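Local coordinates for LRR receptor-like serine/threonine-protein kinase RGI3 (Arabidopsis thaliana, PDB 5HZ0), which serves as a cell-surface receptor for RGF peptide hormones, which maintain the root stem cell niche, and passes their signal to downstream components, at residues 87-101 and 110-124. The protein carries 5 engineered substitutions. Sequence-based numbering, arbitrary orientation.
Sequences LKTLSLNTNNLEGHI and GLVELMLFDNKLSGE
Asn93 lies flat over the ring of Phe117: its CB sits above the ring centre, 3.5 Å from the centroid, in a CH-pi contact, and the amide and ring planes are stacked at 21°. With chi1 of 68°, Phe117 holds CG between its backbone N and carbonyl carbon, which sets the ring alongside Asn93. The Asn93 amide is steadied by a hydrogen bond from ND2 to Thr94 OG1, and its OD1 rests on Met115 CB. Beyond the contact, Phe117 makes a cation-pi interaction with Arg139 and packs on a modified side chain of the bound peptide, while Asp118 OD1 hydrogen-bonds to the peptide backbone. Were Phe117 an alanine, the Asn93 amide would probably lose the ring it stacks on, and Arg139 and the peptide their aromatic partner. Strands 89-91 and 113-115 run parallel, their directions 10° from each other, joined by hydrogen bonds such as Met115 N to Leu90 O (3.0 Å). On the buried face of the strands Leu90 and Leu114 lie side by side, CD2 against CD1 at 3.6 Å; past the strands, Leu97 CB meets Leu121 CD2 at 3.9 Å, and Ile101 CD1 reaches Leu116 CD1. Asn119 reaches across the turn, its OD1 taking a weak hydrogen bond from Asn95 N and its ND2 giving another to Leu92 O. Farther on, Gly123 CA sits over one face of the His100 ring, 3.6 Å from its centroid. Stacked coils with inward leucines and an asparagine at the same place in each are the hallmark of the leucine-rich-repeat solenoid, here in the receptor's extracellular domain, with Phe117 and Asp118 on its peptide-recognition surface.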
loop_
_atom_site.group_PDB
_atom_site.type_symbol
_atom_site.label_atom_id
_atom_site.label_comp_id
_atom_site.label_asym_id
_atom_site.label_seq_id
_atom_site.Cartn_x
_atom_site.Cartn_y
_atom_site.Cartn_z
ATOM N N LEU A 87 1.281 44.916 -8.633
ATOM C CA LEU A 87 1.308 43.691 -7.829
ATOM C C LEU A 87 2.433 42.751 -8.250
ATOM O O LEU A 87 2.524 42.365 -9.411
ATOM C CB LEU A 87 -0.032 42.963 -7.963
ATOM C CG LEU A 87 -0.585 42.278 -6.717
ATOM C CD1 LEU A 87 -0.912 43.311 -5.650
ATOM C CD2 LEU A 87 -1.819 41.452 -7.070
ATOM N N LYS A 88 3.344 42.454 -7.331
ATOM C CA LYS A 88 4.343 41.409 -7.557
ATOM C C LYS A 88 4.035 40.082 -6.851
ATOM O O LYS A 88 4.598 39.038 -7.169
ATOM C CB LYS A 88 5.744 41.928 -7.200
ATOM C CG LYS A 88 6.200 43.103 -8.065
ATOM C CD LYS A 88 7.545 43.683 -7.587
ATOM C CE LYS A 88 8.719 42.718 -7.797
ATOM N NZ LYS A 88 9.719 42.817 -6.682
ATOM N N THR A 89 3.117 40.124 -5.904
ATOM C CA THR A 89 2.711 38.917 -5.218
ATOM C C THR A 89 1.213 38.943 -5.077
ATOM O O THR A 89 0.633 39.930 -4.622
ATOM C CB THR A 89 3.311 38.793 -3.808
ATOM O OG1 THR A 89 4.720 38.628 -3.907
ATOM C CG2 THR A 89 2.724 37.577 -3.081
ATOM N N LEU A 90 0.585 37.857 -5.496
ATOM C CA LEU A 90 -0.821 37.653 -5.229
ATOM C C LEU A 90 -0.928 36.267 -4.609
ATOM O O LEU A 90 -0.693 35.279 -5.296
ATOM C CB LEU A 90 -1.603 37.723 -6.548
ATOM C CG LEU A 90 -3.106 37.406 -6.581
ATOM C CD1 LEU A 90 -3.886 38.392 -5.726
ATOM C CD2 LEU A 90 -3.627 37.400 -8.012
ATOM N N SER A 91 -1.263 36.185 -3.320
ATOM C CA SER A 91 -1.564 34.884 -2.713
ATOM C C SER A 91 -3.044 34.749 -2.355
ATOM O O SER A 91 -3.521 35.332 -1.379
ATOM C CB SER A 91 -0.732 34.657 -1.450
ATOM O OG SER A 91 0.634 34.900 -1.685
ATOM N N LEU A 92 -3.765 33.984 -3.160
ATOM C CA LEU A 92 -5.158 33.622 -2.867
ATOM C C LEU A 92 -5.399 32.183 -2.372
ATOM O O LEU A 92 -6.537 31.789 -2.129
ATOM C CB LEU A 92 -6.059 33.970 -4.047
ATOM C CG LEU A 92 -6.005 35.466 -4.358
ATOM C CD1 LEU A 92 -6.849 35.813 -5.567
ATOM C CD2 LEU A 92 -6.427 36.286 -3.141
ATOM N N ASN A 93 -4.329 31.413 -2.219
ATOM C CA ASN A 93 -4.421 29.980 -1.951
ATOM C C ASN A 93 -5.128 29.585 -0.651
ATOM O O ASN A 93 -5.237 30.380 0.280
ATOM C CB ASN A 93 -3.019 29.371 -1.954
ATOM C CG ASN A 93 -2.130 29.958 -0.864
ATOM O OD1 ASN A 93 -1.627 31.068 -0.993
ATOM N ND2 ASN A 93 -1.950 29.215 0.214
ATOM N N THR A 94 -5.616 28.341 -0.615
ATOM C CA THR A 94 -6.331 27.782 0.534
ATOM C C THR A 94 -7.549 28.613 0.941
ATOM O O THR A 94 -7.605 29.148 2.046
ATOM C CB THR A 94 -5.422 27.626 1.756
ATOM O OG1 THR A 94 -4.059 27.467 1.335
ATOM C CG2 THR A 94 -5.863 26.432 2.600
ATOM N N ASN A 95 -8.524 28.689 0.039
ATOM C CA ASN A 95 -9.780 29.392 0.252
ATOM C C ASN A 95 -10.892 28.590 -0.436
ATOM O O ASN A 95 -10.686 27.444 -0.841
ATOM C CB ASN A 95 -9.727 30.793 -0.360
ATOM C CG ASN A 95 -8.935 31.784 0.481
ATOM O OD1 ASN A 95 -9.193 31.957 1.665
ATOM N ND2 ASN A 95 -7.972 32.446 -0.140
ATOM N N ASN A 96 -12.080 29.171 -0.537
ATOM C CA ASN A 96 -13.156 28.562 -1.319
ATOM C C ASN A 96 -13.451 29.070 -2.731
ATOM O O ASN A 96 -14.464 28.712 -3.331
ATOM C CB ASN A 96 -14.404 28.387 -0.484
ATOM C CG ASN A 96 -14.239 27.281 0.496
ATOM O OD1 ASN A 96 -14.061 26.131 0.099
ATOM N ND2 ASN A 96 -14.235 27.611 1.781
ATOM N N LEU A 97 -12.578 29.930 -3.229
ATOM C CA LEU A 97 -12.793 30.646 -4.478
ATOM C C LEU A 97 -13.203 29.772 -5.649
ATOM O O LEU A 97 -12.675 28.681 -5.846
ATOM C CB LEU A 97 -11.524 31.418 -4.836
ATOM C CG LEU A 97 -11.213 32.435 -3.745
ATOM C CD1 LEU A 97 -9.734 32.808 -3.725
ATOM C CD2 LEU A 97 -12.104 33.654 -3.948
ATOM N N GLU A 98 -14.158 30.266 -6.426
ATOM C CA GLU A 98 -14.599 29.543 -7.613
ATOM C C GLU A 98 -14.555 30.411 -8.856
ATOM O O GLU A 98 -14.200 31.585 -8.790
ATOM C CB GLU A 98 -15.996 28.967 -7.412
ATOM C CG GLU A 98 -16.926 29.873 -6.652
ATOM C CD GLU A 98 -18.375 29.411 -6.738
ATOM O OE1 GLU A 98 -19.195 29.894 -5.926
ATOM O OE2 GLU A 98 -18.695 28.571 -7.616
ATOM N N GLY A 99 -14.902 29.821 -9.992
ATOM C CA GLY A 99 -14.850 30.538 -11.249
ATOM C C GLY A 99 -13.568 30.343 -12.031
ATOM O O GLY A 99 -12.706 29.543 -11.668
ATOM N N HIS A 100 -13.470 31.064 -13.140
ATOM C CA HIS A 100 -12.286 31.052 -13.984
ATOM C C HIS A 100 -11.196 31.971 -13.466
ATOM O O HIS A 100 -11.453 32.913 -12.710
ATOM C CB HIS A 100 -12.640 31.464 -15.415
ATOM C CG HIS A 100 -13.493 30.475 -16.135
ATOM N ND1 HIS A 100 -13.126 29.916 -17.351
ATOM C CD2 HIS A 100 -14.695 29.934 -15.833
ATOM C CE1 HIS A 100 -14.063 29.088 -17.754
ATOM N NE2 HIS A 100 -15.031 29.071 -16.847
ATOM N N ILE A 101 -9.966 31.671 -13.860
ATOM C CA ILE A 101 -8.899 32.645 -13.769
ATOM C C ILE A 101 -9.166 33.611 -14.920
ATOM O O ILE A 101 -9.173 33.214 -16.091
ATOM C CB ILE A 101 -7.538 31.973 -13.905
ATOM C CG1 ILE A 101 -7.271 31.087 -12.683
ATOM C CG2 ILE A 101 -6.444 33.012 -14.048
ATOM C CD1 ILE A 101 -6.273 29.968 -12.938
ATOM N N GLY A 110 3.935 43.033 -13.633
ATOM C CA GLY A 110 5.055 42.838 -12.737
ATOM C C GLY A 110 4.909 41.675 -11.786
ATOM O O GLY A 110 5.746 41.493 -10.903
ATOM N N LEU A 111 3.850 40.891 -11.964
ATOM C CA LEU A 111 3.574 39.756 -11.092
ATOM C C LEU A 111 4.725 38.754 -11.112
ATOM O O LEU A 111 5.211 38.374 -12.177
ATOM C CB LEU A 111 2.270 39.071 -11.508
ATOM C CG LEU A 111 1.678 38.065 -10.517
ATOM C CD1 LEU A 111 1.441 38.742 -9.165
ATOM C CD2 LEU A 111 0.378 37.423 -11.066
ATOM N N VAL A 112 5.142 38.334 -9.922
ATOM C CA VAL A 112 6.245 37.396 -9.740
ATOM C C VAL A 112 5.734 36.090 -9.137
ATOM O O VAL A 112 5.996 34.999 -9.651
ATOM C CB VAL A 112 7.400 37.994 -8.880
ATOM C CG1 VAL A 112 8.483 36.951 -8.647
ATOM C CG2 VAL A 112 7.991 39.213 -9.561
ATOM N N GLU A 113 5.094 36.212 -7.981
ATOM C CA GLU A 113 4.480 35.081 -7.303
ATOM C C GLU A 113 2.966 35.078 -7.546
ATOM O O GLU A 113 2.303 36.104 -7.375
ATOM C CB GLU A 113 4.758 35.188 -5.804
ATOM C CG GLU A 113 6.183 35.630 -5.471
ATOM C CD GLU A 113 7.211 34.553 -5.764
ATOM O OE1 GLU A 113 6.836 33.362 -5.756
ATOM O OE2 GLU A 113 8.387 34.887 -6.012
ATOM N N LEU A 114 2.420 33.937 -7.957
ATOM C CA LEU A 114 0.964 33.776 -8.044
ATOM C C LEU A 114 0.544 32.455 -7.398
ATOM O O LEU A 114 0.841 31.384 -7.929
ATOM C CB LEU A 114 0.509 33.798 -9.508
ATOM C CG LEU A 114 -0.942 33.396 -9.781
ATOM C CD1 LEU A 114 -1.884 34.420 -9.185
ATOM C CD2 LEU A 114 -1.208 33.202 -11.274
ATOM N N MET A 115 -0.160 32.529 -6.269
ATOM C CA MET A 115 -0.593 31.319 -5.572
ATOM C C MET A 115 -2.117 31.197 -5.567
ATOM O O MET A 115 -2.793 31.886 -4.809
ATOM C CB MET A 115 -0.103 31.356 -4.121
ATOM C CG MET A 115 1.352 31.795 -3.949
ATOM S SD MET A 115 2.497 30.479 -4.380
ATOM C CE MET A 115 4.077 31.269 -4.080
ATOM N N LEU A 116 -2.645 30.321 -6.417
ATOM C CA LEU A 116 -4.081 29.991 -6.438
ATOM C C LEU A 116 -4.451 28.629 -5.847
ATOM O O LEU A 116 -5.620 28.263 -5.824
ATOM C CB LEU A 116 -4.649 30.133 -7.854
ATOM C CG LEU A 116 -4.252 31.468 -8.494
ATOM C CD1 LEU A 116 -4.697 31.543 -9.958
ATOM C CD2 LEU A 116 -4.781 32.655 -7.681
ATOM N N PHE A 117 -3.459 27.887 -5.365
ATOM C CA PHE A 117 -3.657 26.474 -5.049
ATOM C C PHE A 117 -4.647 26.215 -3.907
ATOM O O PHE A 117 -4.956 27.114 -3.130
ATOM C CB PHE A 117 -2.316 25.767 -4.796
ATOM C CG PHE A 117 -1.607 26.211 -3.534
ATOM C CD1 PHE A 117 -1.870 25.600 -2.318
ATOM C CD2 PHE A 117 -0.657 27.219 -3.576
ATOM C CE1 PHE A 117 -1.213 25.998 -1.164
ATOM C CE2 PHE A 117 0.002 27.619 -2.421
ATOM C CZ PHE A 117 -0.275 27.004 -1.219
ATOM N N ASP A 118 -5.156 24.986 -3.834
ATOM C CA ASP A 118 -6.142 24.599 -2.812
ATOM C C ASP A 118 -7.401 25.484 -2.802
ATOM O O ASP A 118 -7.760 26.090 -1.782
ATOM C CB ASP A 118 -5.515 24.520 -1.415
ATOM C CG ASP A 118 -4.628 23.295 -1.236
ATOM O OD1 ASP A 118 -4.898 22.260 -1.871
ATOM O OD2 ASP A 118 -3.662 23.364 -0.453
ATOM N N ASN A 119 -8.057 25.568 -3.952
ATOM C CA ASN A 119 -9.301 26.310 -4.049
ATOM C C ASN A 119 -10.378 25.483 -4.727
ATOM O O ASN A 119 -10.234 24.277 -4.908
ATOM C CB ASN A 119 -9.096 27.632 -4.783
ATOM C CG ASN A 119 -8.592 28.719 -3.882
ATOM O OD1 ASN A 119 -9.071 28.873 -2.768
ATOM N ND2 ASN A 119 -7.603 29.478 -4.351
ATOM N N LYS A 120 -11.496 26.128 -5.024
ATOM C CA LYS A 120 -12.548 25.542 -5.855
ATOM C C LYS A 120 -12.562 25.987 -7.325
ATOM O O LYS A 120 -13.581 25.839 -7.994
ATOM C CB LYS A 120 -13.911 25.675 -5.195
ATOM C CG LYS A 120 -14.098 24.699 -4.056
ATOM C CD LYS A 120 -15.289 25.112 -3.225
ATOM C CE LYS A 120 -16.129 23.923 -2.804
ATOM N NZ LYS A 120 -17.378 24.405 -2.140
ATOM N N LEU A 121 -11.489 26.635 -7.781
ATOM C CA LEU A 121 -11.418 27.204 -9.138
ATOM C C LEU A 121 -11.708 26.215 -10.275
ATOM O O LEU A 121 -11.422 25.022 -10.171
ATOM C CB LEU A 121 -10.047 27.846 -9.389
ATOM C CG LEU A 121 -9.557 28.916 -8.421
ATOM C CD1 LEU A 121 -8.154 29.380 -8.824
ATOM C CD2 LEU A 121 -10.531 30.092 -8.357
ATOM N N SER A 122 -12.281 26.733 -11.361
ATOM C CA SER A 122 -12.622 25.919 -12.526
ATOM C C SER A 122 -12.185 26.611 -13.814
ATOM O O SER A 122 -11.517 27.644 -13.774
ATOM C CB SER A 122 -14.128 25.614 -12.556
ATOM O OG SER A 122 -14.909 26.756 -12.214
ATOM N N GLY A 123 -12.548 26.031 -14.954
ATOM C CA GLY A 123 -12.249 26.634 -16.241
ATOM C C GLY A 123 -10.884 26.273 -16.779
ATOM O O GLY A 123 -10.283 25.295 -16.346
ATOM N N GLU A 124 -10.401 27.044 -17.746
ATOM C CA GLU A 124 -9.062 26.820 -18.265
ATOM C C GLU A 124 -8.073 27.833 -17.678
ATOM O O GLU A 124 -8.455 28.748 -16.940
ATOM C CB GLU A 124 -9.050 26.886 -19.801
ATOM C CG GLU A 124 -8.280 25.744 -20.484
ATOM C CD GLU A 124 -6.807 25.634 -20.040
ATOM O OE1 GLU A 124 -6.399 24.595 -19.478
ATOM O OE2 GLU A 124 -6.043 26.597 -20.250
#